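Long-range contacts in Alpha/beta hydrolase (Streptomyces albidoflavus, PDB 6KSU), which probably closes non-ribosomal peptides into macrolactam rings by heterochiral coupling, as a cyclase of the penicillin-binding-protein and beta-lactamase family: residues 40-45 and 356-361; 47-52 and 346-351; 59-64 and 71-76; 79-84 and 332-337. All coordinates share one frame; numbering follows the deposited sequence.

Contact 1: 40-45 and 356-361; sequences REHRVT and PKLWEA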
loop_
_atom_site.group_PDB
_atom_site.type_symbol
_atom_site.label_atom_id
_atom_site.label_comp_id
_atom_site.label_asym_id
_atom_site.label_seq_id
_atom_site.Cartn_x
_atom_site.Cartn_y
_atom_site.Cartn_z
ATOM N N ARG A 40 12.781 -21.113 -1.691
ATOM C CA ARG A 40 13.051 -22.152 -2.676
ATOM C C ARG A 40 11.751 -22.775 -3.180
ATOM O O ARG A 40 11.497 -22.818 -4.387
ATOM C CB ARG A 40 13.984 -23.207 -2.065
ATOM C CG ARG A 40 15.455 -22.974 -2.397
ATOM C CD ARG A 40 16.453 -23.585 -1.402
ATOM N NE ARG A 40 17.724 -22.886 -1.587
ATOM C CZ ARG A 40 18.575 -23.127 -2.583
ATOM N NH1 ARG A 40 18.331 -24.098 -3.455
ATOM N NH2 ARG A 40 19.677 -22.399 -2.709
ATOM N N GLU A 41 10.893 -23.205 -2.259
ATOM C CA GLU A 41 9.639 -23.854 -2.626
ATOM C C GLU A 41 8.795 -23.017 -3.596
ATOM O O GLU A 41 8.172 -23.568 -4.506
ATOM C CB GLU A 41 8.862 -24.170 -1.352
ATOM C CG GLU A 41 7.422 -24.532 -1.549
ATOM C CD GLU A 41 6.813 -25.065 -0.270
ATOM O OE1 GLU A 41 5.594 -24.899 -0.077
ATOM O OE2 GLU A 41 7.561 -25.647 0.549
ATOM N N HIS A 42 8.767 -21.692 -3.436
ATOM C CA HIS A 42 8.080 -20.836 -4.408
ATOM C C HIS A 42 9.027 -20.272 -5.470
ATOM O O HIS A 42 8.594 -19.496 -6.331
ATOM C CB HIS A 42 7.337 -19.689 -3.696
ATOM C CG HIS A 42 6.279 -20.153 -2.737
ATOM N ND1 HIS A 42 5.233 -20.964 -3.115
ATOM C CD2 HIS A 42 6.133 -19.956 -1.406
ATOM C CE1 HIS A 42 4.481 -21.238 -2.063
ATOM N NE2 HIS A 42 5.009 -20.641 -1.011
ATOM N N ARG A 43 10.299 -20.665 -5.437
ATOM C CA ARG A 43 11.314 -20.250 -6.407
ATOM C C ARG A 43 11.328 -18.735 -6.635
ATOM O O ARG A 43 11.297 -18.236 -7.763
ATOM C CB ARG A 43 11.157 -21.028 -7.705
ATOM C CG ARG A 43 11.626 -22.475 -7.540
ATOM C CD ARG A 43 12.330 -22.994 -8.796
ATOM N NE ARG A 43 11.646 -22.596 -10.024
ATOM C CZ ARG A 43 10.394 -22.925 -10.325
ATOM N NH1 ARG A 43 9.678 -23.674 -9.496
ATOM N NH2 ARG A 43 9.856 -22.507 -11.462
ATOM N N VAL A 44 11.435 -18.004 -5.523
ATOM C CA VAL A 44 11.701 -16.571 -5.558
ATOM C C VAL A 44 13.139 -16.313 -5.985
ATOM O O VAL A 44 14.070 -16.958 -5.487
ATOM C CB VAL A 44 11.415 -15.973 -4.175
ATOM C CG1 VAL A 44 11.685 -14.498 -4.183
ATOM C CG2 VAL A 44 9.948 -16.274 -3.798
ATOM N N THR A 45 13.329 -15.365 -6.912
ATOM C CA THR A 45 14.679 -15.021 -7.358
ATOM C C THR A 45 15.570 -14.607 -6.193
ATOM O O THR A 45 16.696 -15.103 -6.054
ATOM C CB THR A 45 14.661 -13.908 -8.409
ATOM O OG1 THR A 45 13.771 -14.263 -9.476
ATOM C CG2 THR A 45 16.063 -13.742 -9.001
ATOM N N PRO A 356 4.294 -12.451 -3.598
ATOM C CA PRO A 356 3.017 -12.527 -2.867
ATOM C C PRO A 356 2.707 -13.890 -2.281
ATOM O O PRO A 356 2.223 -13.952 -1.145
ATOM C CB PRO A 356 1.994 -12.123 -3.933
ATOM C CG PRO A 356 2.757 -11.165 -4.768
ATOM C CD PRO A 356 4.117 -11.787 -4.899
ATOM N N LYS A 357 2.971 -14.986 -2.998
ATOM C CA LYS A 357 2.682 -16.284 -2.403
ATOM C C LYS A 357 3.683 -16.619 -1.306
ATOM O O LYS A 357 3.326 -17.273 -0.323
ATOM C CB LYS A 357 2.632 -17.367 -3.492
ATOM C CG LYS A 357 2.205 -18.750 -3.009
ATOM C CD LYS A 357 0.944 -18.741 -2.121
ATOM C CE LYS A 357 1.193 -19.579 -0.835
ATOM N NZ LYS A 357 0.216 -19.437 0.290
ATOM N N LEU A 358 4.921 -16.135 -1.428
ATOM C CA LEU A 358 5.880 -16.271 -0.333
ATOM C C LEU A 358 5.411 -15.515 0.906
ATOM O O LEU A 358 5.551 -16.000 2.041
ATOM C CB LEU A 358 7.263 -15.768 -0.772
ATOM C CG LEU A 358 8.336 -15.834 0.311
ATOM C CD1 LEU A 358 8.845 -17.240 0.471
ATOM C CD2 LEU A 358 9.511 -14.913 0.023
ATOM N N TRP A 359 4.869 -14.316 0.719
ATOM C CA TRP A 359 4.329 -13.599 1.871
ATOM C C TRP A 359 3.196 -14.390 2.513
ATOM O O TRP A 359 3.168 -14.575 3.737
ATOM C CB TRP A 359 3.846 -12.208 1.469
ATOM C CG TRP A 359 3.178 -11.467 2.612
ATOM C CD1 TRP A 359 1.873 -11.049 2.677
ATOM C CD2 TRP A 359 3.786 -11.067 3.846
ATOM N NE1 TRP A 359 1.637 -10.413 3.872
ATOM C CE2 TRP A 359 2.797 -10.404 4.604
ATOM C CE3 TRP A 359 5.076 -11.191 4.377
ATOM C CZ2 TRP A 359 3.056 -9.873 5.860
ATOM C CZ3 TRP A 359 5.332 -10.666 5.621
ATOM C CH2 TRP A 359 4.319 -10.014 6.355
ATOM N N GLU A 360 2.263 -14.886 1.690
ATOM C CA GLU A 360 1.128 -15.648 2.211
ATOM C C GLU A 360 1.599 -16.889 2.970
ATOM O O GLU A 360 1.196 -17.118 4.117
ATOM C CB GLU A 360 0.187 -16.011 1.061
ATOM C CG GLU A 360 -1.052 -16.788 1.458
ATOM C CD GLU A 360 -1.919 -17.181 0.255
ATOM O OE1 GLU A 360 -1.736 -16.609 -0.847
ATOM O OE2 GLU A 360 -2.778 -18.075 0.416
ATOM N N ALA A 361 2.489 -17.675 2.362
ATOM C CA ALA A 361 3.008 -18.865 3.030
ATOM C C ALA A 361 3.776 -18.511 4.300
ATOM O O ALA A 361 3.710 -19.239 5.297
ATOM C CB ALA A 361 3.895 -19.652 2.062
#

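Contact 2: 47-52 and 346-351; sequences AQLSVY and LALTAN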
loop_
_atom_site.group_PDB
_atom_site.type_symbol
_atom_site.label_atom_id
_atom_site.label_comp_id
_atom_site.label_asym_id
_atom_site.label_seq_id
_atom_site.Cartn_x
_atom_site.Cartn_y
_atom_site.Cartn_z
ATOM N N ALA A 47 15.298 -12.495 -1.977
ATOM C CA ALA A 47 14.382 -11.990 -0.965
ATOM C C ALA A 47 15.173 -11.536 0.243
ATOM O O ALA A 47 16.307 -11.971 0.478
ATOM C CB ALA A 47 13.337 -13.056 -0.575
ATOM N N GLN A 48 14.562 -10.628 0.995
ATOM C CA GLN A 48 15.063 -10.236 2.305
ATOM C C GLN A 48 13.914 -10.336 3.284
ATOM O O GLN A 48 12.778 -9.986 2.950
ATOM C CB GLN A 48 15.624 -8.805 2.346
ATOM C CG GLN A 48 16.744 -8.507 1.382
ATOM C CD GLN A 48 16.955 -7.003 1.216
ATOM O OE1 GLN A 48 16.012 -6.218 1.315
ATOM N NE2 GLN A 48 18.203 -6.599 0.979
ATOM N N LEU A 49 14.216 -10.839 4.476
ATOM C CA LEU A 49 13.289 -10.849 5.595
ATOM C C LEU A 49 14.037 -10.315 6.803
ATOM O O LEU A 49 15.129 -10.792 7.136
ATOM C CB LEU A 49 12.723 -12.253 5.861
ATOM C CG LEU A 49 11.835 -12.424 7.105
ATOM C CD1 LEU A 49 10.405 -11.838 6.896
ATOM C CD2 LEU A 49 11.758 -13.878 7.499
ATOM N N SER A 50 13.493 -9.285 7.423
ATOM C CA SER A 50 14.098 -8.737 8.627
ATOM C C SER A 50 13.039 -8.726 9.707
ATOM O O SER A 50 11.919 -8.298 9.453
ATOM C CB SER A 50 14.644 -7.333 8.376
ATOM O OG SER A 50 15.664 -7.369 7.388
ATOM N N VAL A 51 13.389 -9.215 10.892
ATOM C CA VAL A 51 12.477 -9.297 12.026
ATOM C C VAL A 51 13.128 -8.626 13.220
ATOM O O VAL A 51 14.222 -9.026 13.635
ATOM C CB VAL A 51 12.136 -10.749 12.381
ATOM C CG1 VAL A 51 11.076 -10.795 13.472
ATOM C CG2 VAL A 51 11.726 -11.512 11.136
ATOM N N TYR A 52 12.461 -7.615 13.778
ATOM C CA TYR A 52 12.853 -7.055 15.060
ATOM C C TYR A 52 11.922 -7.635 16.114
ATOM O O TYR A 52 10.698 -7.546 15.986
ATOM C CB TYR A 52 12.814 -5.529 15.046
ATOM C CG TYR A 52 13.171 -4.892 16.371
ATOM C CD1 TYR A 52 14.507 -4.690 16.759
ATOM C CD2 TYR A 52 12.171 -4.509 17.250
ATOM C CE1 TYR A 52 14.808 -4.090 18.000
ATOM C CE2 TYR A 52 12.453 -3.939 18.450
ATOM C CZ TYR A 52 13.769 -3.726 18.834
ATOM O OH TYR A 52 13.978 -3.140 20.058
ATOM N N LEU A 346 8.395 -6.752 11.226
ATOM C CA LEU A 346 9.009 -7.629 10.249
ATOM C C LEU A 346 8.662 -7.119 8.862
ATOM O O LEU A 346 7.562 -6.610 8.621
ATOM C CB LEU A 346 8.569 -9.084 10.414
ATOM C CG LEU A 346 7.139 -9.591 10.204
ATOM C CD1 LEU A 346 6.830 -9.781 8.779
ATOM C CD2 LEU A 346 7.049 -10.944 10.851
ATOM N N ALA A 347 9.612 -7.232 7.969
ATOM C CA ALA A 347 9.475 -6.726 6.620
ATOM C C ALA A 347 9.992 -7.792 5.689
ATOM O O ALA A 347 10.932 -8.516 6.028
ATOM C CB ALA A 347 10.247 -5.430 6.407
ATOM N N LEU A 348 9.355 -7.904 4.530
ATOM C CA LEU A 348 9.765 -8.873 3.528
ATOM C C LEU A 348 9.890 -8.133 2.213
ATOM O O LEU A 348 8.970 -7.391 1.838
ATOM C CB LEU A 348 8.745 -10.018 3.427
ATOM C CG LEU A 348 8.964 -11.057 2.341
ATOM C CD1 LEU A 348 10.160 -11.885 2.673
ATOM C CD2 LEU A 348 7.723 -11.912 2.128
ATOM N N THR A 349 11.038 -8.282 1.539
ATOM C CA THR A 349 11.154 -7.854 0.149
ATOM C C THR A 349 11.415 -9.076 -0.721
ATOM O O THR A 349 12.081 -10.022 -0.297
ATOM C CB THR A 349 12.234 -6.781 -0.065
ATOM O OG1 THR A 349 13.540 -7.233 0.357
ATOM C CG2 THR A 349 11.862 -5.494 0.682
ATOM N N ALA A 350 10.831 -9.075 -1.918
ATOM C CA ALA A 350 11.041 -10.159 -2.858
ATOM C C ALA A 350 11.067 -9.554 -4.246
ATOM O O ALA A 350 10.417 -8.540 -4.504
ATOM C CB ALA A 350 9.970 -11.250 -2.732
ATOM N N ASN A 351 11.840 -10.169 -5.134
ATOM C CA ASN A 351 12.028 -9.613 -6.461
ATOM C C ASN A 351 11.622 -10.603 -7.555
ATOM O O ASN A 351 12.168 -10.567 -8.656
ATOM C CB ASN A 351 13.468 -9.101 -6.651
ATOM C CG ASN A 351 14.529 -10.223 -6.768
ATOM O OD1 ASN A 351 14.368 -11.320 -6.235
ATOM N ND2 ASN A 351 15.638 -9.918 -7.446
#

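Contact 3: 59-64 and 71-76; sequences EYATGL and EPVTPR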
loop_
_atom_site.group_PDB
_atom_site.type_symbol
_atom_site.label_atom_id
_atom_site.label_comp_id
_atom_site.label_asym_id
_atom_site.label_seq_id
_atom_site.Cartn_x
_atom_site.Cartn_y
_atom_site.Cartn_z
ATOM N N GLU A 59 18.317 -10.605 10.436
ATOM C CA GLU A 59 18.381 -10.205 9.032
ATOM C C GLU A 59 18.648 -11.428 8.174
ATOM O O GLU A 59 19.732 -12.017 8.246
ATOM C CB GLU A 59 19.463 -9.153 8.777
ATOM C CG GLU A 59 19.432 -7.934 9.671
ATOM C CD GLU A 59 20.417 -6.872 9.197
ATOM O OE1 GLU A 59 19.990 -5.995 8.414
ATOM O OE2 GLU A 59 21.629 -6.936 9.572
ATOM N N TYR A 60 17.677 -11.792 7.349
ATOM C CA TYR A 60 17.817 -12.913 6.445
ATOM C C TYR A 60 17.808 -12.367 5.028
ATOM O O TYR A 60 17.107 -11.392 4.741
ATOM C CB TYR A 60 16.692 -13.910 6.657
ATOM C CG TYR A 60 16.435 -14.264 8.122
ATOM C CD1 TYR A 60 17.180 -15.248 8.776
ATOM C CD2 TYR A 60 15.437 -13.624 8.845
ATOM C CE1 TYR A 60 16.938 -15.574 10.113
ATOM C CE2 TYR A 60 15.189 -13.948 10.179
ATOM C CZ TYR A 60 15.939 -14.931 10.807
ATOM O OH TYR A 60 15.677 -15.244 12.133
ATOM N N ALA A 61 18.614 -12.967 4.155
ATOM C CA ALA A 61 18.726 -12.511 2.778
ATOM C C ALA A 61 19.269 -13.654 1.950
ATOM O O ALA A 61 20.210 -14.325 2.376
ATOM C CB ALA A 61 19.653 -11.305 2.634
ATOM N N THR A 62 18.701 -13.849 0.758
ATOM C CA THR A 62 19.090 -14.985 -0.059
ATOM C C THR A 62 18.844 -14.662 -1.523
ATOM O O THR A 62 18.104 -13.730 -1.866
ATOM C CB THR A 62 18.325 -16.236 0.376
ATOM O OG1 THR A 62 18.929 -17.406 -0.180
ATOM C CG2 THR A 62 16.832 -16.143 -0.039
ATOM N N GLY A 63 19.496 -15.439 -2.390
ATOM C CA GLY A 63 19.171 -15.401 -3.800
ATOM C C GLY A 63 19.863 -14.288 -4.557
ATOM O O GLY A 63 20.889 -13.757 -4.143
ATOM N N LEU A 64 19.269 -13.931 -5.696
ATOM C CA LEU A 64 19.916 -13.138 -6.737
ATOM C C LEU A 64 19.255 -11.772 -6.872
ATOM O O LEU A 64 18.029 -11.687 -7.013
ATOM C CB LEU A 64 19.852 -13.872 -8.076
ATOM C CG LEU A 64 20.629 -15.198 -8.156
ATOM C CD1 LEU A 64 20.614 -15.778 -9.561
ATOM C CD2 LEU A 64 22.063 -15.023 -7.651
ATOM N N GLU A 71 24.499 -11.302 -9.537
ATOM C CA GLU A 71 24.835 -10.687 -8.241
ATOM C C GLU A 71 23.938 -11.199 -7.114
ATOM O O GLU A 71 22.713 -11.238 -7.262
ATOM C CB GLU A 71 24.749 -9.165 -8.309
ATOM C CG GLU A 71 24.901 -8.523 -6.930
ATOM C CD GLU A 71 25.473 -7.130 -6.990
ATOM O OE1 GLU A 71 25.831 -6.593 -5.912
ATOM O OE2 GLU A 71 25.565 -6.571 -8.106
ATOM N N PRO A 72 24.508 -11.605 -5.988
ATOM C CA PRO A 72 23.684 -11.969 -4.830
ATOM C C PRO A 72 22.976 -10.794 -4.152
ATOM O O PRO A 72 23.432 -9.644 -4.161
ATOM C CB PRO A 72 24.689 -12.607 -3.859
ATOM C CG PRO A 72 26.056 -12.234 -4.387
ATOM C CD PRO A 72 25.891 -12.079 -5.865
ATOM N N VAL A 73 21.846 -11.133 -3.532
ATOM C CA VAL A 73 21.149 -10.253 -2.605
ATOM C C VAL A 73 21.953 -10.169 -1.317
ATOM O O VAL A 73 22.284 -11.196 -0.717
ATOM C CB VAL A 73 19.746 -10.792 -2.308
ATOM C CG1 VAL A 73 19.177 -10.092 -1.101
ATOM C CG2 VAL A 73 18.826 -10.732 -3.572
ATOM N N THR A 74 22.238 -8.955 -0.870
ATOM C CA THR A 74 22.795 -8.732 0.450
ATOM C C THR A 74 21.825 -7.888 1.255
ATOM O O THR A 74 20.836 -7.382 0.716
ATOM C CB THR A 74 24.168 -8.049 0.352
ATOM O OG1 THR A 74 23.999 -6.672 0.022
ATOM C CG2 THR A 74 25.021 -8.712 -0.726
ATOM N N PRO A 75 22.040 -7.753 2.568
ATOM C CA PRO A 75 21.184 -6.835 3.344
ATOM C C PRO A 75 21.264 -5.393 2.871
ATOM O O PRO A 75 20.347 -4.618 3.139
ATOM C CB PRO A 75 21.702 -7.003 4.775
ATOM C CG PRO A 75 22.194 -8.433 4.804
ATOM C CD PRO A 75 22.845 -8.617 3.454
ATOM N N ARG A 76 22.311 -5.027 2.138
ATOM C CA ARG A 76 22.400 -3.704 1.545
ATOM C C ARG A 76 21.473 -3.546 0.341
ATOM O O ARG A 76 21.014 -2.428 0.067
ATOM C CB ARG A 76 23.850 -3.409 1.134
ATOM C CG ARG A 76 24.177 -1.901 1.125
ATOM C CD ARG A 76 25.450 -1.536 0.345
ATOM N NE ARG A 76 25.426 -0.142 -0.114
ATOM C CZ ARG A 76 26.265 0.379 -1.006
ATOM N NH1 ARG A 76 27.214 -0.375 -1.554
ATOM N NH2 ARG A 76 26.156 1.654 -1.362
HETATM O O HOH W 1 22.085 -13.993 -1.411
#

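Contact 4: 79-84 and 332-337; sequences FPFGSV and ASCNLR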
loop_
_atom_site.group_PDB
_atom_site.type_symbol
_atom_site.label_atom_id
_atom_site.label_comp_id
_atom_site.label_asym_id
_atom_site.label_seq_id
_atom_site.Cartn_x
_atom_site.Cartn_y
_atom_site.Cartn_z
ATOM N N PHE A 79 15.311 -3.066 -2.706
ATOM C CA PHE A 79 14.151 -3.565 -3.421
ATOM C C PHE A 79 13.107 -2.464 -3.554
ATOM O O PHE A 79 12.986 -1.607 -2.677
ATOM C CB PHE A 79 13.528 -4.749 -2.670
ATOM C CG PHE A 79 14.375 -6.019 -2.677
ATOM C CD1 PHE A 79 13.911 -7.163 -3.324
ATOM C CD2 PHE A 79 15.595 -6.082 -1.991
ATOM C CE1 PHE A 79 14.647 -8.325 -3.336
ATOM C CE2 PHE A 79 16.361 -7.251 -1.990
ATOM C CZ PHE A 79 15.893 -8.369 -2.664
ATOM N N PRO A 80 12.320 -2.453 -4.619
ATOM C CA PRO A 80 11.225 -1.467 -4.698
ATOM C C PRO A 80 10.217 -1.691 -3.585
ATOM O O PRO A 80 9.702 -2.795 -3.397
ATOM C CB PRO A 80 10.603 -1.716 -6.074
ATOM C CG PRO A 80 11.291 -2.932 -6.641
ATOM C CD PRO A 80 12.508 -3.223 -5.850
ATOM N N PHE A 81 9.945 -0.629 -2.825
ATOM C CA PHE A 81 8.932 -0.740 -1.796
ATOM C C PHE A 81 7.523 -0.779 -2.388
ATOM O O PHE A 81 6.587 -1.194 -1.697
ATOM C CB PHE A 81 9.068 0.422 -0.822
ATOM C CG PHE A 81 10.288 0.337 0.065
ATOM C CD1 PHE A 81 10.982 -0.878 0.233
ATOM C CD2 PHE A 81 10.742 1.475 0.734
ATOM C CE1 PHE A 81 12.079 -0.973 1.067
ATOM C CE2 PHE A 81 11.870 1.410 1.572
ATOM C CZ PHE A 81 12.550 0.189 1.739
ATOM N N GLY A 82 7.359 -0.379 -3.644
ATOM C CA GLY A 82 6.017 -0.127 -4.133
ATOM C C GLY A 82 5.251 0.820 -3.236
ATOM O O GLY A 82 5.793 1.790 -2.683
ATOM N N SER A 83 3.972 0.516 -3.052
ATOM C CA SER A 83 3.106 1.329 -2.211
ATOM C C SER A 83 3.531 1.341 -0.749
ATOM O O SER A 83 3.012 2.167 0.021
ATOM C CB SER A 83 1.672 0.822 -2.346
ATOM O OG SER A 83 1.135 1.287 -3.575
ATOM N N VAL A 84 4.461 0.469 -0.339
ATOM C CA VAL A 84 4.959 0.581 1.031
ATOM C C VAL A 84 5.614 1.951 1.223
ATOM O O VAL A 84 5.705 2.436 2.355
ATOM C CB VAL A 84 5.903 -0.610 1.397
ATOM C CG1 VAL A 84 6.494 -0.475 2.821
ATOM C CG2 VAL A 84 5.155 -1.963 1.297
ATOM N N ALA A 332 8.157 -7.581 -8.325
ATOM C CA ALA A 332 8.689 -7.418 -6.982
ATOM C C ALA A 332 7.553 -7.082 -6.026
ATOM O O ALA A 332 6.551 -6.490 -6.410
ATOM C CB ALA A 332 9.803 -6.342 -6.939
ATOM N N SER A 333 7.708 -7.499 -4.779
ATOM C CA SER A 333 6.700 -7.265 -3.764
ATOM C C SER A 333 7.414 -6.830 -2.499
ATOM O O SER A 333 8.630 -7.039 -2.337
ATOM C CB SER A 333 5.847 -8.512 -3.470
ATOM O OG SER A 333 6.661 -9.590 -3.042
ATOM N N CYS A 334 6.626 -6.258 -1.587
ATOM C CA CYS A 334 7.159 -5.726 -0.342
ATOM C C CYS A 334 6.050 -5.673 0.702
ATOM O O CYS A 334 4.982 -5.138 0.429
ATOM C CB CYS A 334 7.741 -4.342 -0.609
ATOM S SG CYS A 334 8.181 -3.461 0.826
ATOM N N ASN A 335 6.306 -6.210 1.897
ATOM C CA ASN A 335 5.316 -6.249 2.966
ATOM C C ASN A 335 5.962 -5.841 4.277
ATOM O O ASN A 335 7.045 -6.315 4.600
ATOM C CB ASN A 335 4.695 -7.642 3.172
ATOM C CG ASN A 335 4.075 -8.199 1.916
ATOM O OD1 ASN A 335 4.751 -8.854 1.110
ATOM N ND2 ASN A 335 2.779 -7.936 1.736
ATOM N N LEU A 336 5.262 -4.990 5.035
ATOM C CA LEU A 336 5.686 -4.510 6.340
ATOM C C LEU A 336 4.587 -4.780 7.356
ATOM O O LEU A 336 3.397 -4.603 7.060
ATOM C CB LEU A 336 6.005 -3.002 6.310
ATOM C CG LEU A 336 6.160 -2.325 7.675
ATOM C CD1 LEU A 336 7.357 -2.892 8.434
ATOM C CD2 LEU A 336 6.322 -0.846 7.486
ATOM N N ARG A 337 4.983 -5.194 8.562
ATOM C CA ARG A 337 4.013 -5.511 9.606
ATOM C C ARG A 337 4.582 -5.131 10.957
ATOM O O ARG A 337 5.726 -5.481 11.270
ATOM C CB ARG A 337 3.637 -7.000 9.609
ATOM C CG ARG A 337 2.882 -7.447 8.386
ATOM C CD ARG A 337 1.461 -6.849 8.325
ATOM N NE ARG A 337 0.672 -7.440 7.249
ATOM C CZ ARG A 337 0.750 -7.073 5.969
ATOM N NH1 ARG A 337 1.565 -6.087 5.605
ATOM N NH2 ARG A 337 -0.012 -7.662 5.049
HETATM O O HOH W 2 10.522 -5.309 -3.614
#

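Contact 1: 40-45 and 356-361
The imidazole of His-42 meets helix 355-365 with one face and its rim. Over that face lies the aliphatic chain of Lys-357: CG sits 3.8 Å from the centroid of the His-42 ring and 25° off its normal, a CH-pi contact displaced toward the rim near CE1. At the ring edge, close to its plane, Ala-361 CB comes within 3.4 Å of His-42 NE2. That nitrogen is buried here with no polar partner in the model. On the CD2 side the ring runs up to the helix backbone, His-42 CD2 being 3.8 Å from Leu-358 CA. The lysine chain bends at chi2 and chi3, bringing CE back beside the imidazole, while its amine turns to its own helix and forms a salt bridge, Lys-357 NZ to Glu-360 OE2 at 3.3 Å. Next to the ring contact, Val-44 CG2 touches Leu-358 CB at 4.1 Å, the two side chains crossing at about a right angle. Between these residues Arg-43 has positive phi (49°) and its N bonds Arg-40 O. The arrangement is a Schellman motif ending helix 23-41, packed on the C-terminal helix of a beta-lactamase-like domain, where both terminal helices lie against the central antiparallel sheet.

Contact 2: 47-52 and 346-351
Gln-48 and Thr-349 form the polar, closely fitted part of this strand pair. Their backbones bond each other twice, Gln-48 N to Thr-349 O at 2.9 Å and Thr-349 N to Gln-48 O at 2.8 Å, and their side chains run side by side on the same face. Thr-349 OG1, placed between its backbone N and carbonyl carbon, donates to Gln-48 OE1 at 2.8 Å, meeting the carbonyl at 114° and tilted from its plane. Ala-261 N is a second donor to OE1, and NE2 bonds Thr-74 O and Thr-77 O, so the whole amide is fixed. The next hydrogen-bonded pair, Ser-50 with Ala-347, has a straighter link: Ser-50 N reaches Ala-347 O at 3.0 Å with an N-H...O angle of 164°. The opposite face is apolar and its direct side-chain contacts are looser. Val-51 CG2 meets Leu-346 CB at 4.0 Å, and Ala-47 CB stands 4.4 Å from Ala-350 CB. This looser side does not open to solvent, because helices 23-41 and 355-365 cover it. At 176° between strand directions, the pair is a regular antiparallel ladder within the central sheet of the beta-lactamase-like fold.

Contact 3: 59-64 and 71-76
Val-73 holds CG1 anti to its backbone N (chi1 165°), and this rotation spreads its two methyls over the strand end at residues 61-64. CG1 reaches Ala-61 CB at 4.0 Å, while Val-73 CG2, beside the backbone N, lies 3.5 Å from Leu-64 C. Val-73 CB and CG2 both lie against Thr-62 O, at 3.4 and 3.5 Å. The same residue carries the direct hydrogen bond: Val-73 N donates to Gly-63 O at 2.9 Å. Its N-H...O angle of 174° is almost straight, although the donor is tilted out of the carbonyl plane. Water 1 bridges the two residues by donating to Gly-63 O and to Val-73 O, so the glycine carbonyl receives two donors. Gly-63 has positive phi (84°), a value that favours glycine and turns the chain out of regular strand geometry. Leu-64 and Pro-72 then come together in a single backbone bridge, their CA atoms 4.4 Å apart. Toward the other end the fit is sparser, with Pro-75 CB 4.1 Å from Glu-59 OE1, an oxygen that is hydrogen-bonded to Thr-262. Segment 71-76 thus passes over the face of the seven-stranded sheet that carries Ala-61 and Gln-48, near the edge formed by its outermost strand 56-63. Thr-74 O bonds Gln-48 NE2 of the adjacent strand 46-53, while Tyr-60 and Thr-62 pack on helix 23-41 on the opposite face.

Contact 4: 79-84 and 332-337
Cys-334 projects from strand 332-339 into the bend formed by residues 80-84. Its CB lies 3.5 Å from Phe-81 O and 3.7 Å from Pro-80 O, close to two successive backbone carbonyls. From there chi1 of 170° carries the sulfur away from its own backbone N and into the angle between two side chains. On one side, Cys-334 SG packs 3.4 Å from Val-84 CG2. On the other it approaches the ring of Phe-81, 3.9 Å from Phe-81 CD1; the line from SG to the ring centroid is 57° off the normal, an oblique sulfur-aromatic contact. Val-84 continues the packing along the strand, with CG1 at 4.3 Å from Leu-336 CB, and at the opposite end Pro-80 CG meets Ala-332 CB at 3.7 Å. No direct hydrogen bond joins the segments. Water 2 lies between them instead, 2.7 Å from Pro-80 O and also near Ser-333 O. Within the bend, Val-84 N bonds Phe-81 O, drawing the chain round Gly-82 and Ser-83. Ser-83 and Lys-86 fit the SxxK pattern of this family, and Ser-83 OG shares weak hydrogen bonds with Lys-86 NZ and Tyr-174 OH, consistent with an active site here. Helix 85-98 starts directly after the bend. Leu-264 of helix 261-268 touches Phe-81, Val-84 and Cys-334 alike, while strand 332-339 runs between strands 344-350 and 322-329 of the central sheet.

Overall arrangement
All four contacts belong to the beta-lactamase-like domain, and three of them reach its seven-stranded antiparallel sheet through strands 56-63, 46-53, 344-350 and 332-339, adjacent in that order. Contact 2 joins the middle two; its centre is about 10 Å from that of contact 3 and about 9 Å from that of contact 4. Contact 1, about 12 Å from contact 2 between centres, pairs the helices on one face of the sheet. Along the chain contact 1 encloses contact 2, which encloses contacts 3 and 4 in series. Both chain ends of the domain therefore meet at the sheet, and the intervening residues include the probable active-site serine bend of contact 4.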